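Local structure of superoxide dismutase (Acidilobus saccharovorans, 4FFK) at residues A147-T152 against T169-L174; L175-F180 against A193-S198. The protein catalyses the dismutation of superoxide to dioxygen and hydrogen peroxide, using a bound iron ion. All blocks are in the same frame, centred on the assembly; numbering follows the deposited sequence.

Both contacts belong to the C-terminal alpha/beta part of the iron/manganese superoxide dismutase fold, and they follow one another along the chain. Strand 142-148 runs into 147-152, the chain makes strand 155-161, and 169-174 then returns as the start of strand 172-178 beside 147-152, so that contact 1 closes a loop holding strand 155-161. Strand 172-178 continues straight into contact 2, where 175-180 carries an iron ligand; the chain then passes through helix 185-188 and comes back as helix 192-199 to close a second, shorter loop. The loops neither nest nor cross. Contact 1 joins two neighbouring strands, and contact 2 ties the far end of one of them to a helix.

Contact 1 of 2, residues A147-T152 against T169-L174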
loop_
_atom_site.group_PDB
_atom_site.type_symbol
_atom_site.label_atom_id
_atom_site.label_comp_id
_atom_site.label_asym_id
_atom_site.label_seq_id
_atom_site.Cartn_x
_atom_site.Cartn_y
_atom_site.Cartn_z
ATOM N N ALA A 147 8.673 11.272 15.437
ATOM C CA ALA A 147 9.561 10.195 15.774
ATOM C C ALA A 147 10.977 10.697 15.983
ATOM O O ALA A 147 11.388 11.744 15.461
ATOM C CB ALA A 147 9.562 9.155 14.669
ATOM N N TYR A 148 11.700 9.890 16.720
ATOM C CA TYR A 148 13.127 10.090 16.915
ATOM C C TYR A 148 13.863 9.171 15.936
ATOM O O TYR A 148 13.569 7.967 15.915
ATOM C CB TYR A 148 13.463 9.709 18.351
ATOM C CG TYR A 148 14.974 9.738 18.594
ATOM C CD1 TYR A 148 15.667 10.955 18.595
ATOM C CD2 TYR A 148 15.698 8.543 18.824
ATOM C CE1 TYR A 148 17.052 10.990 18.808
ATOM C CE2 TYR A 148 17.074 8.574 19.048
ATOM C CZ TYR A 148 17.732 9.804 19.045
ATOM O OH TYR A 148 19.100 9.866 19.246
ATOM N N ASP A 149 14.793 9.719 15.160
ATOM C CA ASP A 149 15.598 8.919 14.251
ATOM C C ASP A 149 16.936 8.550 14.925
ATOM O O ASP A 149 17.795 9.395 15.022
ATOM C CB ASP A 149 15.907 9.689 12.993
ATOM C CG ASP A 149 16.900 8.967 12.118
ATOM O OD1 ASP A 149 17.064 7.712 12.316
ATOM O OD2 ASP A 149 17.448 9.627 11.225
ATOM N N PRO A 150 17.078 7.314 15.405
ATOM C CA PRO A 150 18.347 6.931 16.085
ATOM C C PRO A 150 19.586 7.112 15.229
ATOM O O PRO A 150 20.702 7.231 15.783
ATOM C CB PRO A 150 18.153 5.452 16.418
ATOM C CG PRO A 150 16.689 5.204 16.232
ATOM C CD PRO A 150 16.211 6.149 15.202
ATOM N N VAL A 151 19.442 7.110 13.910
ATOM C CA VAL A 151 20.594 7.196 13.047
ATOM C C VAL A 151 21.195 8.565 13.175
ATOM O O VAL A 151 22.419 8.718 13.136
ATOM C CB VAL A 151 20.214 6.989 11.562
ATOM C CG1 VAL A 151 21.357 7.372 10.655
ATOM C CG2 VAL A 151 19.728 5.526 11.314
ATOM N N THR A 152 20.347 9.582 13.289
ATOM C CA THR A 152 20.842 10.933 13.154
ATOM C C THR A 152 20.723 11.693 14.446
ATOM O O THR A 152 21.409 12.697 14.644
ATOM C CB THR A 152 20.151 11.716 12.029
ATOM O OG1 THR A 152 18.741 11.734 12.257
ATOM C CG2 THR A 152 20.468 11.138 10.668
ATOM N N THR A 169 10.699 1.002 9.797
ATOM C CA THR A 169 11.267 0.591 11.015
ATOM C C THR A 169 12.358 1.585 11.531
ATOM O O THR A 169 12.633 2.584 10.907
ATOM C CB THR A 169 11.832 -0.853 10.785
ATOM O OG1 THR A 169 12.157 -1.446 12.028
ATOM C CG2 THR A 169 13.001 -0.868 9.900
ATOM N N ASN A 170 12.867 1.286 12.716
ATOM C CA ASN A 170 14.022 1.954 13.328
ATOM C C ASN A 170 13.688 3.319 13.940
ATOM O O ASN A 170 14.087 3.638 15.072
ATOM C CB ASN A 170 15.184 2.088 12.373
ATOM C CG ASN A 170 16.524 2.199 13.148
ATOM O OD1 ASN A 170 16.743 1.449 14.096
ATOM N ND2 ASN A 170 17.351 3.167 12.797
ATOM N N LEU A 171 12.969 4.127 13.186
ATOM C CA LEU A 171 12.351 5.347 13.753
ATOM C C LEU A 171 11.577 5.017 14.997
ATOM O O LEU A 171 10.825 4.033 15.054
ATOM C CB LEU A 171 11.425 5.980 12.711
ATOM C CG LEU A 171 12.215 6.404 11.503
ATOM C CD1 LEU A 171 11.337 6.432 10.244
ATOM C CD2 LEU A 171 12.901 7.737 11.826
ATOM N N ILE A 172 11.731 5.856 16.028
ATOM C CA ILE A 172 11.091 5.639 17.297
ATOM C C ILE A 172 9.977 6.674 17.458
ATOM O O ILE A 172 10.242 7.871 17.517
ATOM C CB ILE A 172 12.121 5.803 18.457
ATOM C CG1 ILE A 172 13.330 4.861 18.193
ATOM C CG2 ILE A 172 11.453 5.712 19.861
ATOM C CD1 ILE A 172 14.370 4.831 19.309
ATOM N N PRO A 173 8.732 6.204 17.484
ATOM C CA PRO A 173 7.610 7.154 17.537
ATOM C C PRO A 173 7.592 7.712 18.950
ATOM O O PRO A 173 7.720 6.956 19.892
ATOM C CB PRO A 173 6.383 6.270 17.319
ATOM C CG PRO A 173 6.870 4.843 17.807
ATOM C CD PRO A 173 8.316 4.808 17.265
ATOM N N LEU A 174 7.401 9.012 19.053
ATOM C CA LEU A 174 7.298 9.645 20.356
ATOM C C LEU A 174 5.883 10.072 20.636
ATOM O O LEU A 174 5.416 10.002 21.796
ATOM C CB LEU A 174 8.182 10.888 20.411
ATOM C CG LEU A 174 9.623 10.597 19.987
ATOM C CD1 LEU A 174 10.487 11.848 19.956
ATOM C CD2 LEU A 174 10.182 9.554 20.897
#
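Tyr148 and Ile172 form an antiparallel hydrogen-bonded pair: Tyr148 N-H donates to Ile172 O at 2.6 Å, and Ile172 N-H donates to Tyr148 O at 2.8 Å. Their side chains lie side by side on one face of the sheet. With CG1 beside the backbone N (chi1 -54°) and the chain extended beyond it, Ile172 brings CD1 to the edge of the Tyr148 ring, in its plane, 4.0 Å from CD2. The same methyl meets Pro150 CG, while Leu174 CD1 packs on Tyr148 CB; helix 205-216 lies over this greasy face. Ala147, on the opposite face, pairs with Pro173 in a non-hydrogen-bonded bridge whose CA atoms are 4.0 Å apart, and a small side chain suits so close an approach; its CB also packs 4.2 Å from Leu171 CB. Leu171 CD2 then reaches Asp149 CB at 3.8 Å. Past the last pair, Pro150 turns the chain and sets its ring against the carbonyl oxygen of Asn170, whose ND2 lies 3.7 Å from Val151 CG2.

Asp149 holds that turn: OD1 takes the Val151 N-H at 2.9 Å and OD2 the Thr152 hydroxyl, both from above the carboxylate plane. Tyr19 and Tyr86 of the second subunit also hydrogen-bond this carboxylate. Replacing Asp149 by an alanine would remove the carboxylate, which is likely to leave Val151 N, the Thr152 hydroxyl and both tyrosines without this acceptor and the turn freer to shift. The whole is an antiparallel strand pair followed by an Asx turn, with Tyr86 of the second subunit bonding both Asp149 and Asn170 at the subunit interface.

Contact 2 of 2, residues L175-F180 against A193-S198; sequences LAVDVF and AKYVDS. With FE (Fe (III) ion), chain B.
Tyr195 is the long knob of this contact, reaching from helix 192-199 to the end of strand 172-178. Its CG stands anti to the backbone N (chi1 158°), which carries the ring out from the helix until OH gives a hydrogen bond to Asp178 O at 2.6 Å, in the carbonyl plane. A tyrosine suits the place because the ring spans the gap and its hydroxyl satisfies a buried carbonyl; the Tyr95 hydroxyl is hydrogen-bonded to the same OH.

Two valines pack against the CE2 side of the ring near its hydroxyl. Val177 lies alongside, pointing the other way, with CG2 3.6 Å from Tyr195 OH, whereas Val179 puts CG1 at the ring edge, 4.2 Å from CE2. That CG1 also meets Val196 CG2 at 3.9 Å, so one branched bump touches two neighbouring residues of the helix. Helix 124-136 packs on both Val177 and Val196.

Asp178 turns its carboxylate to the metal: OD2 binds the iron at 1.9 Å, and OD1 accepts the Phe180 N-H at 3.0 Å in an Asx turn. Tyr195 thus hydrogen-bonds the backbone of a ligand and probably helps, from the second shell, to position Asp178 in the iron site that His43, His92, His182 and a water complete, as in iron and manganese superoxide dismutases.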
loop_
_atom_site.group_PDB
_atom_site.type_symbol
_atom_site.label_atom_id
_atom_site.label_comp_id
_atom_site.label_asym_id
_atom_site.label_seq_id
_atom_site.Cartn_x
_atom_site.Cartn_y
_atom_site.Cartn_z
ATOM N N LEU A 175 5.215 10.545 19.585
ATOM C CA LEU A 175 3.924 11.167 19.742
ATOM C C LEU A 175 3.168 10.801 18.490
ATOM O O LEU A 175 3.738 10.800 17.423
ATOM C CB LEU A 175 4.121 12.691 19.768
ATOM C CG LEU A 175 2.868 13.542 19.609
ATOM C CD1 LEU A 175 1.890 13.316 20.799
ATOM C CD2 LEU A 175 3.334 14.980 19.489
ATOM N N ALA A 176 1.908 10.466 18.626
ATOM C CA ALA A 176 1.168 9.993 17.472
ATOM C C ALA A 176 -0.223 10.509 17.600
ATOM O O ALA A 176 -0.795 10.522 18.700
ATOM C CB ALA A 176 1.207 8.450 17.439
ATOM N N VAL A 177 -0.796 10.917 16.489
ATOM C CA VAL A 177 -2.210 11.249 16.482
ATOM C C VAL A 177 -2.865 10.316 15.452
ATOM O O VAL A 177 -2.401 10.195 14.341
ATOM C CB VAL A 177 -2.466 12.734 16.140
ATOM C CG1 VAL A 177 -1.776 13.160 14.847
ATOM C CG2 VAL A 177 -3.954 13.019 16.089
ATOM N N ASP A 178 -3.904 9.658 15.886
ATOM C CA ASP A 178 -4.739 8.820 15.015
ATOM C C ASP A 178 -5.662 9.660 14.200
ATOM O O ASP A 178 -6.439 10.503 14.728
ATOM C CB ASP A 178 -5.558 7.970 15.964
ATOM C CG ASP A 178 -6.298 6.868 15.304
ATOM O OD1 ASP A 178 -6.182 6.650 14.115
ATOM O OD2 ASP A 178 -6.948 6.160 16.071
ATOM N N VAL A 179 -5.625 9.451 12.885
ATOM C CA VAL A 179 -6.621 10.046 12.004
ATOM C C VAL A 179 -7.401 9.032 11.179
ATOM O O VAL A 179 -7.985 9.356 10.141
ATOM C CB VAL A 179 -6.033 11.118 11.100
ATOM C CG1 VAL A 179 -5.521 12.255 11.919
ATOM C CG2 VAL A 179 -4.814 10.532 10.252
ATOM N N PHE A 180 -7.503 7.809 11.690
ATOM C CA PHE A 180 -8.602 7.036 11.263
ATOM C C PHE A 180 -9.885 7.746 11.657
ATOM O O PHE A 180 -9.964 8.351 12.712
ATOM C CB PHE A 180 -8.646 5.735 12.008
ATOM C CG PHE A 180 -7.781 4.684 11.447
ATOM C CD1 PHE A 180 -8.398 3.512 10.978
ATOM C CD2 PHE A 180 -6.380 4.821 11.430
ATOM C CE1 PHE A 180 -7.590 2.407 10.485
ATOM C CE2 PHE A 180 -5.586 3.761 10.904
ATOM C CZ PHE A 180 -6.236 2.572 10.453
ATOM N N ALA A 193 -9.675 18.045 10.538
ATOM C CA ALA A 193 -8.796 19.184 10.800
ATOM C C ALA A 193 -9.098 19.768 12.192
ATOM O O ALA A 193 -8.172 20.146 12.943
ATOM C CB ALA A 193 -8.910 20.200 9.729
ATOM N N LYS A 194 -10.386 19.860 12.537
ATOM C CA LYS A 194 -10.791 20.517 13.744
ATOM C C LYS A 194 -10.445 19.570 14.880
ATOM O O LYS A 194 -9.979 19.969 15.922
ATOM C CB LYS A 194 -12.300 20.791 13.717
ATOM C CG LYS A 194 -12.791 21.300 15.054
ATOM C CD LYS A 194 -14.281 21.592 14.946
ATOM C CE LYS A 194 -14.859 21.760 16.343
ATOM N NZ LYS A 194 -16.280 22.331 16.286
ATOM N N TYR A 195 -10.575 18.261 14.628
ATOM C CA TYR A 195 -10.020 17.311 15.588
ATOM C C TYR A 195 -8.521 17.419 15.861
ATOM O O TYR A 195 -8.082 17.490 17.030
ATOM C CB TYR A 195 -10.416 15.905 15.136
ATOM C CG TYR A 195 -9.558 14.805 15.650
ATOM C CD1 TYR A 195 -9.652 14.354 16.970
ATOM C CD2 TYR A 195 -8.658 14.172 14.782
ATOM C CE1 TYR A 195 -8.889 13.311 17.414
ATOM C CE2 TYR A 195 -7.854 13.152 15.245
ATOM C CZ TYR A 195 -7.963 12.716 16.513
ATOM O OH TYR A 195 -7.170 11.675 16.911
ATOM N N VAL A 196 -7.722 17.431 14.804
ATOM C CA VAL A 196 -6.278 17.484 14.991
ATOM C C VAL A 196 -5.910 18.800 15.739
ATOM O O VAL A 196 -5.112 18.806 16.666
ATOM C CB VAL A 196 -5.620 17.440 13.623
ATOM C CG1 VAL A 196 -4.146 17.729 13.777
ATOM C CG2 VAL A 196 -5.884 15.986 13.025
ATOM N N ASP A 197 -6.550 19.874 15.315
ATOM C CA ASP A 197 -6.322 21.207 15.939
ATOM C C ASP A 197 -6.574 21.161 17.426
ATOM O O ASP A 197 -5.760 21.675 18.202
ATOM C CB ASP A 197 -7.235 22.252 15.286
ATOM C CG ASP A 197 -6.760 22.669 13.932
ATOM O OD1 ASP A 197 -5.636 22.297 13.527
ATOM O OD2 ASP A 197 -7.507 23.409 13.250
ATOM N N SER A 198 -7.659 20.514 17.859
ATOM C CA SER A 198 -7.979 20.446 19.284
ATOM C C SER A 198 -7.142 19.426 20.021
ATOM O O SER A 198 -6.859 19.557 21.201
ATOM C CB SER A 198 -9.463 20.114 19.531
ATOM O OG SER A 198 -10.314 20.702 18.581
HETATM FE FE FE B . -7.732 4.404 16.106
HETATM O O HOH W 1 -6.777 3.914 14.357
#